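Local coordinates for putative ABC transporter amino acid-binding protein (Sinorhizobium meliloti, PDB 2Q88) that binds the compatible solute ectoine, and probably delivers it to an ABC transporter for uptake in osmoprotection, at residues Gly158-Met161 and Leu162-Arg166. Residues are numbered along the deposited sequence; the frame is centred on the assembly and turned at random.
Sequences GLKM and LQDGR
Lys160 and Asp164, near the end of helix 155-164, form an i to i+4 salt bridge, Lys160 NZ lying 3.2 Å from Asp164 OD1. The ammonium approaches on the syn side of OD1, 19° out of the carboxylate plane. With CG anti to the backbone N (chi1 -169°), the lysine chain sets off toward the C-terminal end, and bends at chi2 and chi4 bring NZ to the carboxylate, against which CE packs. Gln163 crosses this lysine at about a right angle, OE1 standing 3.8 Å from Lys160 CD. Gln163, extended beyond CG, lies back along the preceding turn, CG 3.1 Å from Leu159 O, NE2 3.8 Å from Leu159 CD2 and weakly hydrogen-bonded to Asp186. Along the backbone, Gln163 N bonds almost straight to Leu159 O (2.8 Å, 172°). The helix ends in a Schellman motif: Gly165 takes positive phi, its N bonds to Leu162 O, and Arg166 N hydrogen-bonds to Met161 O (2.8 Å) in the carbonyl plane. Met161 CG packs 3.9 Å from Arg166 CB, while the methionine also touches Val152 and Ile167. The exposed ion pair probably adds modestly to helix stability, whereas the cap satisfies Met161 O and turns the chain toward strand 169-173.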
loop_
_atom_site.group_PDB
_atom_site.type_symbol
_atom_site.label_atom_id
_atom_site.label_comp_id
_atom_site.label_asym_id
_atom_site.label_seq_id
_atom_site.Cartn_x
_atom_site.Cartn_y
_atom_site.Cartn_z
ATOM N N GLY A 158 12.619 -3.416 -9.411
ATOM C CA GLY A 158 12.398 -2.084 -9.998
ATOM C C GLY A 158 13.664 -1.267 -10.101
ATOM O O GLY A 158 13.927 -0.620 -11.127
ATOM N N LEU A 159 14.447 -1.286 -9.028
ATOM C CA LEU A 159 15.740 -0.614 -9.006
ATOM C C LEU A 159 16.717 -1.226 -10.003
ATOM O O LEU A 159 17.423 -0.506 -10.705
ATOM C CB LEU A 159 16.332 -0.638 -7.598
ATOM C CG LEU A 159 17.164 0.588 -7.226
ATOM C CD1 LEU A 159 16.271 1.800 -7.017
ATOM C CD2 LEU A 159 17.911 0.269 -5.965
ATOM N N LYS A 160 16.737 -2.555 -10.083
ATOM C CA LYS A 160 17.587 -3.248 -11.053
ATOM C C LYS A 160 17.207 -2.912 -12.500
ATOM O O LYS A 160 18.077 -2.702 -13.345
ATOM C CB LYS A 160 17.575 -4.768 -10.779
ATOM C CG LYS A 160 18.619 -5.586 -11.543
ATOM C CD LYS A 160 20.051 -5.159 -11.233
ATOM C CE LYS A 160 21.044 -5.993 -12.037
ATOM N NZ LYS A 160 22.253 -5.201 -12.386
ATOM N N MET A 161 15.906 -2.820 -12.779
ATOM C CA MET A 161 15.433 -2.424 -14.112
ATOM C C MET A 161 15.811 -0.997 -14.484
ATOM O O MET A 161 16.128 -0.715 -15.634
ATOM C CB MET A 161 13.922 -2.556 -14.201
ATOM C CG MET A 161 13.463 -3.819 -14.840
ATOM S SD MET A 161 11.671 -3.819 -14.897
ATOM C CE MET A 161 11.322 -5.216 -13.824
ATOM N N LEU A 162 15.743 -0.106 -13.498
ATOM C CA LEU A 162 16.134 1.292 -13.642
ATOM C C LEU A 162 17.635 1.384 -13.912
ATOM O O LEU A 162 18.061 2.040 -14.854
ATOM C CB LEU A 162 15.802 2.034 -12.345
ATOM C CG LEU A 162 15.286 3.468 -12.292
ATOM C CD1 LEU A 162 15.876 4.130 -11.066
ATOM C CD2 LEU A 162 15.589 4.281 -13.558
ATOM N N GLN A 163 18.422 0.721 -13.073
ATOM C CA GLN A 163 19.876 0.631 -13.242
ATOM C C GLN A 163 20.288 0.050 -14.605
ATOM O O GLN A 163 21.212 0.555 -15.240
ATOM C CB GLN A 163 20.490 -0.208 -12.112
ATOM C CG GLN A 163 20.412 0.430 -10.718
ATOM C CD GLN A 163 20.714 -0.548 -9.579
ATOM O OE1 GLN A 163 20.789 -1.761 -9.785
ATOM N NE2 GLN A 163 20.886 -0.014 -8.372
ATOM N N ASP A 164 19.603 -1.007 -15.037
ATOM C CA ASP A 164 19.878 -1.675 -16.314
ATOM C C ASP A 164 19.436 -0.903 -17.544
ATOM O O ASP A 164 19.873 -1.213 -18.651
ATOM C CB ASP A 164 19.209 -3.051 -16.357
ATOM C CG ASP A 164 19.961 -4.084 -15.558
ATOM O OD1 ASP A 164 21.003 -3.733 -14.961
ATOM O OD2 ASP A 164 19.584 -5.274 -15.463
ATOM N N GLY A 165 18.545 0.069 -17.356
ATOM C CA GLY A 165 17.972 0.818 -18.471
ATOM C C GLY A 165 16.742 0.218 -19.127
ATOM O O GLY A 165 16.397 0.597 -20.242
ATOM N N ARG A 166 16.078 -0.718 -18.453
ATOM C CA ARG A 166 14.838 -1.303 -18.970
ATOM C C ARG A 166 13.629 -0.387 -18.723
ATOM O O ARG A 166 12.610 -0.462 -19.430
ATOM C CB ARG A 166 14.612 -2.705 -18.389
ATOM C CG ARG A 166 15.740 -3.704 -18.710
ATOM C CD ARG A 166 16.025 -3.856 -20.194
ATOM N NE ARG A 166 17.285 -4.551 -20.471
ATOM C CZ ARG A 166 17.683 -4.921 -21.685
ATOM N NH1 ARG A 166 16.920 -4.678 -22.743
ATOM N NH2 ARG A 166 18.841 -5.547 -21.846
#